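Chromosome replication initiation inhibitor protein (Agrobacterium tumefaciens, PDB 3FD3) probably acts as a DNA-binding transcription regulator of the LysR family, represented here by its C-terminal substrate-binding domain without the DNA-binding part. Local coordinates at residues Asn5-Ala10 / Gly49-Ala54; Asp37-Thr42 / Asn106-Leu111; Cys65-Leu70 / Tyr178-Arg183; Ala79-Met84 / Arg163-Met168; Ala98-Leu103 / Met145-Asn150. All blocks are in the same frame, centred on the assembly; numbering follows the deposited sequence. Where two conformers were deposited one is given.

Overall arrangement
From the N terminus, strand 3-8 meets the end of the second crossover in contact 1, closing a loop where the chain leaves helix 42-47 for strand 53-56. Contact 2 opens inside that loop, so the two cross; its partner, 106-111, belongs to the other lobe. Contact 3 opens next and joins the long strands 66-79 and 165-181. Contact 4 is nested within it, about 37 Å away centre to centre, where 66-79 ends and 165-181 begins, and contact 5 is nested within contact 4. Contacts 1 and 3 thus organise one lobe and contacts 4 and 5 the other, while contact 2, crossing all four, bridges the lobes, probably across the cleft between them.

Contact 1: residues Asn5-Ala10 / Gly49-Ala54; sequences NIATNA and GRVLAA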
# COMPACT_ATOMS: atom_id res chain seq x y z
N ASN A 5 -4.87 -14.27 -12.89
CA ASN A 5 -5.47 -13.65 -11.68
C ASN A 5 -4.97 -14.34 -10.40
O ASN A 5 -5.25 -15.54 -10.18
CB ASN A 5 -7.00 -13.75 -11.75
CG ASN A 5 -7.59 -13.05 -12.97
OD1 ASN A 5 -7.02 -12.11 -13.51
ND2 ASN A 5 -8.74 -13.55 -13.43
N ILE A 6 -4.29 -13.59 -9.54
CA ILE A 6 -3.66 -14.10 -8.33
C ILE A 6 -4.03 -13.16 -7.18
O ILE A 6 -4.10 -11.95 -7.36
CB ILE A 6 -2.13 -14.15 -8.47
CG1 ILE A 6 -1.71 -14.99 -9.67
CG2 ILE A 6 -1.44 -14.72 -7.20
CD1 ILE A 6 -0.23 -14.62 -10.09
N ALA A 7 -4.32 -13.71 -6.02
CA ALA A 7 -4.69 -12.93 -4.85
C ALA A 7 -3.56 -13.00 -3.82
O ALA A 7 -2.79 -13.96 -3.76
CB ALA A 7 -5.99 -13.45 -4.22
N THR A 8 -3.46 -11.93 -3.02
CA THR A 8 -2.51 -11.88 -1.91
C THR A 8 -3.10 -10.99 -0.83
O THR A 8 -3.93 -10.11 -1.14
CB THR A 8 -1.12 -11.32 -2.32
OG1 THR A 8 -0.27 -11.29 -1.16
CG2 THR A 8 -1.22 -9.90 -2.90
N ASN A 9 -2.69 -11.24 0.41
CA ASN A 9 -2.94 -10.31 1.49
C ASN A 9 -2.04 -9.09 1.32
O ASN A 9 -0.97 -9.18 0.72
CB ASN A 9 -2.76 -10.97 2.88
CG ASN A 9 -1.32 -11.57 3.11
OD1 ASN A 9 -0.67 -12.05 2.20
ND2 ASN A 9 -0.91 -11.63 4.36
N ALA A 10 -2.44 -7.96 1.89
CA ALA A 10 -1.64 -6.73 1.77
C ALA A 10 -0.25 -6.89 2.36
O ALA A 10 0.72 -6.34 1.84
CB ALA A 10 -2.36 -5.53 2.46
N GLY A 49 -13.64 -19.20 -9.14
CA GLY A 49 -12.69 -19.07 -10.24
C GLY A 49 -12.30 -17.65 -10.60
O GLY A 49 -11.80 -17.40 -11.69
N ARG A 50 -12.53 -16.70 -9.68
CA ARG A 50 -12.16 -15.30 -9.93
C ARG A 50 -10.65 -15.06 -9.81
O ARG A 50 -10.13 -14.12 -10.40
CB ARG A 50 -12.94 -14.36 -8.98
CG ARG A 50 -14.46 -14.31 -9.32
CD ARG A 50 -15.22 -13.31 -8.47
NE ARG A 50 -14.62 -11.97 -8.47
CZ ARG A 50 -15.04 -10.95 -7.72
NH1 ARG A 50 -16.10 -11.08 -6.92
NH2 ARG A 50 -14.40 -9.78 -7.77
N VAL A 51 -9.97 -15.90 -9.04
CA VAL A 51 -8.52 -16.00 -9.08
C VAL A 51 -8.12 -17.48 -9.21
O VAL A 51 -8.87 -18.38 -8.77
CB VAL A 51 -7.82 -15.37 -7.84
CG1 VAL A 51 -8.13 -13.86 -7.72
CG2 VAL A 51 -8.18 -16.12 -6.56
N LEU A 52 -6.94 -17.72 -9.78
CA LEU A 52 -6.41 -19.07 -9.96
C LEU A 52 -5.52 -19.54 -8.81
O LEU A 52 -5.26 -20.73 -8.68
CB LEU A 52 -5.61 -19.16 -11.26
CG LEU A 52 -6.43 -18.95 -12.51
CD1 LEU A 52 -5.55 -19.07 -13.76
CD2 LEU A 52 -7.54 -19.99 -12.53
N ALA A 53 -5.02 -18.60 -8.04
CA ALA A 53 -4.06 -18.88 -6.99
C ALA A 53 -4.02 -17.73 -6.02
O ALA A 53 -4.42 -16.59 -6.35
CB ALA A 53 -2.65 -19.11 -7.56
N ALA A 54 -3.58 -18.04 -4.80
CA ALA A 54 -3.59 -17.03 -3.74
C ALA A 54 -2.60 -17.38 -2.64
O ALA A 54 -2.47 -18.55 -2.27
CB ALA A 54 -4.98 -16.87 -3.14
O HOH W 1 -9.24 -16.44 -12.51
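Segments 5-10 and 49-54 run parallel where they pair, held by two backbone hydrogen bonds: Leu52 N to Asn5 O (2.8 Å, 164° at the hydrogen) and Ala7 N to Ala53 O (2.9 Å). The pairing of Ala7 with Ala54 brings their CB atoms to 3.7 Å on one face of the sheet, where Val51 joins them. At its chi1 of -61°, both methyls of Val51 face Ala7 CB, CG1 at 4.1 Å and CG2 at 4.2 Å. At Asn5, ND2 gives a hydrogen bond to a water (3.1 Å) that in turn donates to Gly49 O, so the side-chain amide is linked to the Schellman motif ending helix 42-47. Strand 3-8 is the middle of the parallel trio 31-36, 3-8, 53-56 of this periplasmic-binding-protein-like fold; the crossover through helix 42-47 links its two neighbours. Trp45 of that helix packs on Ala7 and Val51, whereas Ile6 and Ala53 face Trp179 of strand 165-181.

Contact 2: residues Asp37-Thr42 / Asn106-Leu111; sequences DDQDHT and NQKDRL
Asn106 turns its CG between its own backbone N and carbonyl carbon (chi1 62°), which directs ND2 at Asp38 O, while Lys108 stays extended beyond CG (chi3 179°) and carries NZ to Gln39 O. Both bonds measure 2.8 Å: Asn106 ND2 to Asp38 O, with 160° at the hydrogen, and Lys108 NZ to Gln39 O. Each donor stands above the plane of the carbonyl it meets, although Asp38 O itself lies close to the amide plane of Asn106. The other end of that amide is fixed as well, because Asn106 OD1 accepts from Lys108 N at 2.9 Å. Gln39, bent at chi2, lays OE1 3.8 Å from Lys108 CE. On the opposing loop, Asp37 OD1 takes Gln39 N and His41 N from opposite faces of its carboxylate, and OD2 takes Thr42 N and OG1. Asp37 and Asn106 each form an Asx turn, and Asn106-Asp109 is a type I beta turn. Two helix-leading loops thus meet at the surface, consistent with the interlobe cleft of a LysR effector domain.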
# COMPACT_ATOMS: atom_id res chain seq x y z
N ASP A 37 -6.48 -8.86 -1.03
CA ASP A 37 -7.63 -9.24 -0.26
C ASP A 37 -7.30 -8.95 1.18
O ASP A 37 -6.41 -9.58 1.74
CB ASP A 37 -7.89 -10.73 -0.38
CG ASP A 37 -9.00 -11.20 0.52
OD1 ASP A 37 -9.95 -10.40 0.77
OD2 ASP A 37 -8.90 -12.34 1.00
N ASP A 38 -7.98 -8.01 1.81
CA ASP A 38 -7.90 -7.96 3.27
C ASP A 38 -9.29 -7.85 3.88
O ASP A 38 -9.45 -7.36 4.99
CB ASP A 38 -6.96 -6.86 3.75
CG ASP A 38 -5.58 -6.98 3.12
OD1 ASP A 38 -4.85 -7.95 3.43
OD2 ASP A 38 -5.26 -6.11 2.30
N GLN A 39 -10.28 -8.34 3.13
CA GLN A 39 -11.64 -8.54 3.65
C GLN A 39 -12.00 -10.03 3.72
O GLN A 39 -13.18 -10.37 3.87
CB GLN A 39 -12.65 -7.81 2.77
CG GLN A 39 -12.49 -6.28 2.75
CD GLN A 39 -12.92 -5.65 4.04
OE1 GLN A 39 -13.59 -6.27 4.86
NE2 GLN A 39 -12.56 -4.38 4.22
N ASP A 40 -10.99 -10.91 3.62
CA ASP A 40 -11.18 -12.34 3.75
C ASP A 40 -12.14 -12.89 2.66
O ASP A 40 -13.04 -13.69 2.94
CB ASP A 40 -11.69 -12.67 5.16
CG ASP A 40 -11.57 -14.14 5.50
OD1 ASP A 40 -10.70 -14.82 4.90
OD2 ASP A 40 -12.36 -14.61 6.36
N HIS A 41 -11.98 -12.42 1.42
CA HIS A 41 -12.76 -12.90 0.29
C HIS A 41 -12.03 -13.94 -0.54
O HIS A 41 -12.60 -14.49 -1.49
CB HIS A 41 -13.17 -11.76 -0.62
CG HIS A 41 -14.14 -10.82 0.02
ND1 HIS A 41 -15.22 -11.26 0.76
CD2 HIS A 41 -14.19 -9.47 0.04
CE1 HIS A 41 -15.89 -10.21 1.22
NE2 HIS A 41 -15.28 -9.12 0.80
N THR A 42 -10.76 -14.21 -0.20
CA THR A 42 -9.94 -15.08 -1.06
C THR A 42 -10.57 -16.44 -1.29
O THR A 42 -10.54 -16.94 -2.43
CB THR A 42 -8.52 -15.26 -0.49
OG1 THR A 42 -7.84 -14.01 -0.62
CG2 THR A 42 -7.73 -16.36 -1.25
N ASN A 106 -8.36 -2.71 9.41
CA ASN A 106 -9.77 -2.59 9.09
C ASN A 106 -10.55 -3.39 10.14
O ASN A 106 -9.97 -3.85 11.11
CB ASN A 106 -10.08 -3.03 7.65
CG ASN A 106 -9.75 -4.48 7.39
OD1 ASN A 106 -9.74 -5.32 8.31
ND2 ASN A 106 -9.52 -4.82 6.11
N GLN A 107 -11.84 -3.57 9.95
CA GLN A 107 -12.66 -4.18 11.00
C GLN A 107 -12.40 -5.68 11.17
O GLN A 107 -12.81 -6.26 12.16
CB GLN A 107 -14.14 -3.90 10.75
CG GLN A 107 -14.44 -2.41 10.88
CD GLN A 107 -15.86 -2.04 10.58
OE1 GLN A 107 -16.66 -1.82 11.49
NE2 GLN A 107 -16.20 -1.95 9.29
N LYS A 108 -11.71 -6.29 10.22
CA LYS A 108 -11.34 -7.71 10.31
C LYS A 108 -9.95 -7.96 10.87
O LYS A 108 -9.54 -9.13 11.01
CB LYS A 108 -11.48 -8.34 8.93
CG LYS A 108 -12.95 -8.39 8.54
CD LYS A 108 -13.21 -9.16 7.29
CE LYS A 108 -14.70 -9.18 7.01
NZ LYS A 108 -15.03 -10.15 5.96
N ASP A 109 -9.23 -6.89 11.20
CA ASP A 109 -7.86 -6.99 11.67
C ASP A 109 -7.88 -7.30 13.16
O ASP A 109 -8.17 -6.41 13.99
CB ASP A 109 -7.11 -5.69 11.40
CG ASP A 109 -5.71 -5.65 11.99
OD1 ASP A 109 -5.20 -6.68 12.47
OD2 ASP A 109 -5.11 -4.53 12.00
N ARG A 110 -7.51 -8.54 13.50
CA ARG A 110 -7.50 -9.02 14.88
C ARG A 110 -6.11 -9.05 15.49
O ARG A 110 -5.94 -9.50 16.63
CB ARG A 110 -8.13 -10.42 14.97
CG ARG A 110 -9.62 -10.43 14.72
CD ARG A 110 -10.19 -11.85 14.78
NE ARG A 110 -10.19 -12.41 16.14
CZ ARG A 110 -9.68 -13.59 16.47
NH1 ARG A 110 -9.12 -14.35 15.54
NH2 ARG A 110 -9.74 -14.01 17.72
N LEU A 111 -5.10 -8.59 14.75
CA LEU A 111 -3.71 -8.74 15.23
C LEU A 111 -3.37 -7.98 16.51
O LEU A 111 -2.67 -8.50 17.38
CB LEU A 111 -2.70 -8.40 14.12
CG LEU A 111 -2.78 -9.20 12.82
CD1 LEU A 111 -1.51 -8.94 11.98
CD2 LEU A 111 -3.00 -10.71 13.03
O HOH W 2 -9.84 -2.68 4.17

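Contact 3: residues Cys65-Leu70 / Tyr178-Arg183; sequences CRVTPL and YWQVNR
Four backbone hydrogen bonds join Arg66-Leu70 to Tyr178-Val181 as antiparallel strands, their axes 161° apart, within the central sheet of the LysR substrate-binding fold. Arg66 and Val181 exchange two of them, N to O at 2.9 Å each way; Thr68 and Trp179 exchange the others, with Thr68 N 2.8 Å from Trp179 O. A water bound to Thr68 OG1 also donates to Trp179 O, giving that carbonyl a second donor. In the non-hydrogen-bonded pair Val67-Gln180 the side chains lie alongside each other and point the same way, Val67 CG2 resting 3.6 Å from Gln180 OE1. The polar end of Gln180 is bound beyond the pair, by Val62 N and the carbonyls of His58 and Lys60. On the other face, Trp179 has CG anti to its backbone N (chi1 177°), which leads the indole away from 65-70 toward helix 190-203, where NE1 bonds Thr193. Arg66 forms a salt bridge with Glu187. At the Pro69-Tyr178 pair, Pro69 CB lies 3.9 Å from Tyr178 CE1.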
# COMPACT_ATOMS: atom_id res chain seq x y z
N CYS A 65 -8.57 -27.23 -4.53
CA CYS A 65 -7.27 -26.56 -4.61
C CYS A 65 -6.12 -27.38 -4.08
O CYS A 65 -6.28 -28.15 -3.14
CB CYS A 65 -7.27 -25.25 -3.84
SG CYS A 65 -8.32 -23.99 -4.63
N ARG A 66 -4.95 -27.17 -4.68
CA ARG A 66 -3.71 -27.69 -4.13
C ARG A 66 -3.18 -26.67 -3.15
O ARG A 66 -3.20 -25.47 -3.45
CB ARG A 66 -2.71 -27.98 -5.22
CG ARG A 66 -3.24 -29.09 -6.12
CD ARG A 66 -2.19 -29.57 -7.10
NE ARG A 66 -2.78 -30.50 -8.03
CZ ARG A 66 -2.13 -31.08 -9.04
NH1 ARG A 66 -0.87 -30.79 -9.31
NH2 ARG A 66 -2.76 -31.92 -9.82
N VAL A 67 -2.73 -27.12 -1.98
CA VAL A 67 -2.35 -26.20 -0.90
C VAL A 67 -0.93 -26.52 -0.46
O VAL A 67 -0.60 -27.68 -0.18
CB VAL A 67 -3.29 -26.31 0.31
CG1 VAL A 67 -2.87 -25.28 1.38
CG2 VAL A 67 -4.74 -26.08 -0.13
N THR A 68 -0.09 -25.50 -0.44
CA THR A 68 1.29 -25.65 0.02
C THR A 68 1.60 -24.64 1.14
O THR A 68 1.46 -23.44 0.95
CB THR A 68 2.31 -25.42 -1.14
OG1 THR A 68 1.98 -26.28 -2.24
CG2 THR A 68 3.71 -25.75 -0.68
N PRO A 69 2.03 -25.13 2.30
CA PRO A 69 2.44 -24.16 3.33
C PRO A 69 3.72 -23.43 2.91
O PRO A 69 4.63 -24.05 2.36
CB PRO A 69 2.70 -25.02 4.57
CG PRO A 69 2.22 -26.38 4.25
CD PRO A 69 2.09 -26.52 2.77
N LEU A 70 3.76 -22.13 3.17
CA LEU A 70 4.85 -21.28 2.73
C LEU A 70 5.83 -20.94 3.82
O LEU A 70 6.99 -20.60 3.54
CB LEU A 70 4.26 -19.99 2.15
CG LEU A 70 3.44 -20.11 0.86
CD1 LEU A 70 2.65 -18.81 0.62
CD2 LEU A 70 4.41 -20.39 -0.29
N TYR A 178 -0.13 -19.74 3.31
CA TYR A 178 -0.34 -20.87 2.42
C TYR A 178 -0.50 -20.37 0.99
O TYR A 178 -0.97 -19.26 0.75
CB TYR A 178 -1.61 -21.62 2.84
CG TYR A 178 -1.50 -22.12 4.24
CD1 TYR A 178 -0.93 -23.36 4.51
CD2 TYR A 178 -1.88 -21.32 5.31
CE1 TYR A 178 -0.76 -23.80 5.79
CE2 TYR A 178 -1.72 -21.77 6.60
CZ TYR A 178 -1.15 -23.01 6.84
OH TYR A 178 -1.00 -23.46 8.14
N TRP A 179 -0.09 -21.20 0.04
CA TRP A 179 -0.27 -20.96 -1.37
C TRP A 179 -1.32 -21.96 -1.85
O TRP A 179 -1.10 -23.20 -1.76
CB TRP A 179 1.05 -21.18 -2.06
CG TRP A 179 1.10 -21.05 -3.55
CD1 TRP A 179 1.49 -22.02 -4.44
CD2 TRP A 179 0.83 -19.88 -4.34
NE1 TRP A 179 1.46 -21.53 -5.74
CE2 TRP A 179 1.03 -20.24 -5.71
CE3 TRP A 179 0.37 -18.59 -4.05
CZ2 TRP A 179 0.82 -19.34 -6.76
CZ3 TRP A 179 0.19 -17.69 -5.11
CH2 TRP A 179 0.43 -18.07 -6.44
N GLN A 180 -2.44 -21.45 -2.36
CA GLN A 180 -3.58 -22.27 -2.81
C GLN A 180 -3.67 -22.07 -4.31
O GLN A 180 -3.58 -20.94 -4.77
CB GLN A 180 -4.88 -21.89 -2.11
CG GLN A 180 -4.89 -22.18 -0.60
CD GLN A 180 -6.21 -22.73 -0.06
OE1 GLN A 180 -7.00 -23.36 -0.78
NE2 GLN A 180 -6.45 -22.51 1.24
N VAL A 181 -3.75 -23.16 -5.07
CA VAL A 181 -3.79 -23.07 -6.53
C VAL A 181 -4.91 -23.94 -7.06
O VAL A 181 -5.07 -25.09 -6.64
CB VAL A 181 -2.48 -23.54 -7.19
CG1 VAL A 181 -2.54 -23.34 -8.70
CG2 VAL A 181 -1.26 -22.81 -6.55
N ASN A 182 -5.70 -23.38 -7.98
CA ASN A 182 -6.73 -24.14 -8.68
C ASN A 182 -6.09 -25.38 -9.30
O ASN A 182 -5.12 -25.27 -10.06
CB ASN A 182 -7.34 -23.25 -9.75
CG ASN A 182 -8.44 -23.91 -10.52
OD1 ASN A 182 -8.23 -24.97 -11.14
ND2 ASN A 182 -9.62 -23.28 -10.52
N ARG A 183 -6.65 -26.55 -9.00
CA ARG A 183 -6.04 -27.82 -9.40
C ARG A 183 -5.89 -27.93 -10.92
O ARG A 183 -4.92 -28.51 -11.39
CB ARG A 183 -6.84 -29.02 -8.87
CG ARG A 183 -8.15 -29.29 -9.60
CD ARG A 183 -8.94 -30.47 -9.00
NE ARG A 183 -10.31 -30.52 -9.50
CZ ARG A 183 -10.68 -31.17 -10.60
NH1 ARG A 183 -9.78 -31.84 -11.31
NH2 ARG A 183 -11.94 -31.16 -10.98
O HOH W 3 -0.01 -25.27 -3.85

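Contact 4: residues Ala79-Met84 / Arg163-Met168; sequences ASPDFM and RLVELM
Ala79 pairs with Val165 through two reciprocal backbone bonds, Ala79 N to Val165 O at 3.1 Å and Val165 N to Ala79 O at 2.9 Å. Both are nearly straight at the hydrogen (163° and 167°), and each donor lies almost in line with the C=O it meets. The methyl of Ala79 meets Leu167 CD1 at 3.9 Å, and its carbonyl is also touched by Leu164 CD2. At Ser80 the chain leaves the strand: OG accepts from Phe83 N at 3.1 Å and so N-caps helix 81-87. Pro81, the first helical residue, sets its CD 3.5 Å from Arg163 O. This is a strand-to-helix junction in the lobe of the LysR effector domain remote from the N-terminal strand, and it lies where 66-79 ends beside the start of 165-181. The Phe83 ring meets that of His87 and touches Phe88. Met84, a selenomethionine bent at chi2 and chi3, folds its end back over Leu167, crossing it at a slant, with SE 3.8 Å from Leu167 CD1. Beyond the selenium, its CE methyl lies 3.9 Å from Leu167 CA.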
# COMPACT_ATOMS: atom_id res chain seq x y z
N ALA A 79 6.17 0.72 18.22
CA ALA A 79 5.85 2.16 18.23
C ALA A 79 7.17 2.92 18.28
O ALA A 79 8.23 2.33 18.45
CB ALA A 79 4.98 2.53 19.44
N SER A 80 7.10 4.24 18.13
CA SER A 80 8.32 5.04 18.22
C SER A 80 8.70 5.26 19.69
O SER A 80 7.87 5.12 20.58
CB SER A 80 8.14 6.39 17.52
OG SER A 80 7.42 7.31 18.31
N PRO A 81 9.96 5.63 19.96
CA PRO A 81 10.36 5.95 21.34
C PRO A 81 9.53 7.06 22.01
O PRO A 81 9.16 6.95 23.18
CB PRO A 81 11.82 6.40 21.17
CG PRO A 81 12.30 5.60 20.02
CD PRO A 81 11.13 5.61 19.06
N ASP A 82 9.19 8.09 21.25
CA ASP A 82 8.35 9.17 21.76
C ASP A 82 6.94 8.66 22.06
O ASP A 82 6.38 9.05 23.06
CB ASP A 82 8.29 10.34 20.78
CG ASP A 82 7.30 11.45 21.21
OD1 ASP A 82 7.56 12.07 22.22
OD2 ASP A 82 6.26 11.61 20.53
N PHE A 83 6.38 7.80 21.21
CA PHE A 83 5.09 7.17 21.50
C PHE A 83 5.11 6.43 22.83
O PHE A 83 4.18 6.54 23.65
CB PHE A 83 4.63 6.25 20.37
CG PHE A 83 3.23 5.80 20.53
CD1 PHE A 83 2.92 4.72 21.33
CD2 PHE A 83 2.21 6.49 19.90
CE1 PHE A 83 1.62 4.33 21.49
CE2 PHE A 83 0.93 6.11 20.06
CZ PHE A 83 0.62 5.02 20.85
N MSE A 84 6.16 5.63 23.03
CA MSE A 84 6.31 4.87 24.25
C MSE A 84 6.40 5.82 25.45
O MSE A 84 5.80 5.58 26.52
CB MSE A 84 7.57 3.98 24.20
CG MSE A 84 7.63 2.94 23.11
SE MSE A 84 6.24 1.61 23.22
CE MSE A 84 6.77 0.81 24.86
N ARG A 163 14.62 3.45 15.82
CA ARG A 163 13.55 4.31 15.31
C ARG A 163 12.17 3.75 15.68
O ARG A 163 11.18 4.48 15.71
CB ARG A 163 13.66 4.46 13.79
CG ARG A 163 14.84 5.30 13.32
CD ARG A 163 14.86 5.44 11.80
NE ARG A 163 15.13 4.17 11.12
CZ ARG A 163 16.33 3.70 10.76
NH1 ARG A 163 17.46 4.37 11.04
NH2 ARG A 163 16.41 2.53 10.12
N LEU A 164 12.13 2.44 15.89
CA LEU A 164 10.99 1.79 16.51
C LEU A 164 11.49 0.96 17.69
O LEU A 164 12.67 0.60 17.75
CB LEU A 164 10.25 0.89 15.52
CG LEU A 164 9.53 1.57 14.35
CD1 LEU A 164 8.96 0.53 13.37
CD2 LEU A 164 8.39 2.51 14.85
N VAL A 165 10.59 0.68 18.62
CA VAL A 165 10.88 -0.26 19.67
C VAL A 165 9.67 -1.16 19.81
O VAL A 165 8.55 -0.79 19.44
CB VAL A 165 11.18 0.42 21.00
CG1 VAL A 165 12.48 1.24 20.90
CG2 VAL A 165 10.00 1.29 21.42
N GLU A 166 9.91 -2.34 20.35
CA GLU A 166 8.85 -3.31 20.61
C GLU A 166 8.16 -2.92 21.90
O GLU A 166 8.83 -2.64 22.89
CB GLU A 166 9.41 -4.71 20.78
CG GLU A 166 9.54 -5.48 19.54
CD GLU A 166 9.88 -6.96 19.81
OE1 GLU A 166 9.00 -7.87 19.67
OE2 GLU A 166 11.03 -7.20 20.19
N LEU A 167 6.83 -2.90 21.90
CA LEU A 167 6.11 -2.64 23.15
C LEU A 167 6.53 -3.58 24.26
O LEU A 167 6.72 -3.15 25.42
CB LEU A 167 4.60 -2.72 22.95
CG LEU A 167 3.93 -1.43 22.43
CD1 LEU A 167 4.44 -0.98 21.04
CD2 LEU A 167 2.45 -1.60 22.40
N MSE A 168 6.67 -4.86 23.92
CA MSE A 168 7.10 -5.87 24.86
C MSE A 168 8.04 -6.80 24.10
O MSE A 168 7.58 -7.66 23.35
CB MSE A 168 5.90 -6.63 25.42
CG MSE A 168 6.24 -7.55 26.57
SE MSE A 168 4.68 -7.92 27.69
CE MSE A 168 4.34 -6.08 28.26

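Contact 5: residues Ala98-Leu103 / Met145-Asn150; sequences ARAPGL and MGWGLN. With CA (calcium ion), chain B.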
# COMPACT_ATOMS: atom_id res chain seq x y z
N ALA A 98 -5.76 1.01 27.25
CA ALA A 98 -7.11 1.53 27.09
C ALA A 98 -7.11 2.98 26.64
O ALA A 98 -8.16 3.49 26.25
CB ALA A 98 -7.91 1.37 28.41
N ARG A 99 -5.95 3.64 26.71
CA ARG A 99 -5.82 5.05 26.36
C ARG A 99 -4.87 5.38 25.20
O ARG A 99 -4.98 6.46 24.64
CB ARG A 99 -5.38 5.83 27.60
CG ARG A 99 -6.38 5.72 28.74
CD ARG A 99 -5.89 6.47 29.94
NE ARG A 99 -6.95 6.63 30.94
CZ ARG A 99 -7.89 7.58 30.91
NH1 ARG A 99 -7.95 8.46 29.91
NH2 ARG A 99 -8.80 7.63 31.88
N ALA A 100 -3.95 4.49 24.84
CA ALA A 100 -2.93 4.77 23.84
C ALA A 100 -3.52 4.55 22.44
O ALA A 100 -4.19 3.54 22.24
CB ALA A 100 -1.74 3.84 24.03
N PRO A 101 -3.27 5.46 21.48
CA PRO A 101 -3.81 5.22 20.14
C PRO A 101 -3.17 4.02 19.44
O PRO A 101 -1.97 4.02 19.18
CB PRO A 101 -3.47 6.51 19.38
CG PRO A 101 -3.33 7.52 20.42
CD PRO A 101 -2.73 6.82 21.61
N GLY A 102 -3.99 3.03 19.11
CA GLY A 102 -3.54 1.93 18.30
C GLY A 102 -3.66 2.25 16.82
O GLY A 102 -4.23 3.29 16.41
N LEU A 103 -3.16 1.30 16.03
CA LEU A 103 -3.39 1.26 14.60
C LEU A 103 -4.11 -0.06 14.28
O LEU A 103 -3.68 -1.13 14.73
CB LEU A 103 -2.08 1.30 13.83
CG LEU A 103 -1.16 2.48 14.13
CD1 LEU A 103 0.25 2.26 13.54
CD2 LEU A 103 -1.80 3.80 13.62
N MSE A 145 2.42 8.09 15.65
CA MSE A 145 0.97 8.27 15.56
C MSE A 145 0.19 7.18 16.33
O MSE A 145 -0.86 7.43 16.89
CB MSE A 145 0.63 8.25 14.07
CG MSE A 145 -0.62 8.72 13.78
SE MSE A 145 -0.85 8.89 11.83
CE MSE A 145 -2.61 8.58 12.02
N GLY A 146 0.75 5.98 16.37
CA GLY A 146 0.10 4.87 17.04
C GLY A 146 1.06 3.71 17.14
O GLY A 146 2.19 3.79 16.64
N TRP A 147 0.62 2.69 17.86
CA TRP A 147 1.30 1.40 17.91
C TRP A 147 0.51 0.36 17.12
O TRP A 147 -0.70 0.45 17.00
CB TRP A 147 1.51 0.92 19.34
CG TRP A 147 0.21 0.46 20.01
CD1 TRP A 147 -0.68 1.22 20.69
CD2 TRP A 147 -0.30 -0.87 20.03
NE1 TRP A 147 -1.72 0.46 21.13
CE2 TRP A 147 -1.52 -0.83 20.73
CE3 TRP A 147 0.14 -2.09 19.50
CZ2 TRP A 147 -2.29 -1.98 20.95
CZ3 TRP A 147 -0.64 -3.22 19.70
CH2 TRP A 147 -1.84 -3.16 20.42
N GLY A 148 1.20 -0.63 16.57
CA GLY A 148 0.52 -1.67 15.83
C GLY A 148 1.44 -2.81 15.47
O GLY A 148 2.65 -2.73 15.71
N LEU A 149 0.84 -3.86 14.92
CA LEU A 149 1.60 -5.04 14.51
C LEU A 149 2.10 -4.86 13.08
O LEU A 149 1.31 -4.60 12.16
CB LEU A 149 0.75 -6.30 14.63
CG LEU A 149 0.64 -6.94 16.03
CD1 LEU A 149 1.94 -7.62 16.43
CD2 LEU A 149 0.27 -5.89 17.11
N ASN A 150 3.41 -4.95 12.90
CA ASN A 150 4.02 -4.80 11.60
C ASN A 150 4.86 -6.02 11.27
O ASN A 150 5.56 -6.56 12.15
CB ASN A 150 4.94 -3.58 11.61
CG ASN A 150 4.20 -2.29 11.73
OD1 ASN A 150 3.46 -1.93 10.83
ND2 ASN A 150 4.38 -1.58 12.86
CA CA B . -0.54 -4.80 10.62
O HOH W 4 -3.75 1.11 22.96
O HOH W 5 0.71 -4.48 8.59
O HOH W 6 -2.23 -5.17 12.11
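The ring of Trp147 lies with one face against the backbone of a glycine: Gly102 CA sits 4.0 Å from the centroid of the five-membered ring, 26° off its normal, a CH-pi contact. Segments 98-103 and 145-150 belong to the second alpha/beta lobe of the LysR substrate-binding domain, where they are joined by a single bridge, Gly102 with Trp147. Two backbone hydrogen bonds flank it: Trp147 N to Pro101 O, at 3.2 Å and in the carbonyl plane, and Leu103 N to Trp147 O at 2.8 Å, more bent at 134°. The indole reaches Gly102 because Trp147 CG stands between the backbone N and carbonyl carbon (chi1 73°), which swings the ring back over segment 98-103. Its NE1 is served by a water lying in the ring plane, which in turn donates to Ala100 O, so a buried N-H and a carbonyl share one solvent molecule. Gly146 CA lies 3.1 Å from Pro101 O, and Leu103 CG packs 3.9 Å from Gly146 C. Trp115 of helix 111-120 meets the Trp147 ring, and Phe83 and His87 pack on Pro101. Arg1 of the second subunit donates a hydrogen bond from NH1 to Arg99 O. Farther along the strand, Leu149 O binds the calcium ion at 2.4 Å, together with two waters and one atom from elsewhere in the structure.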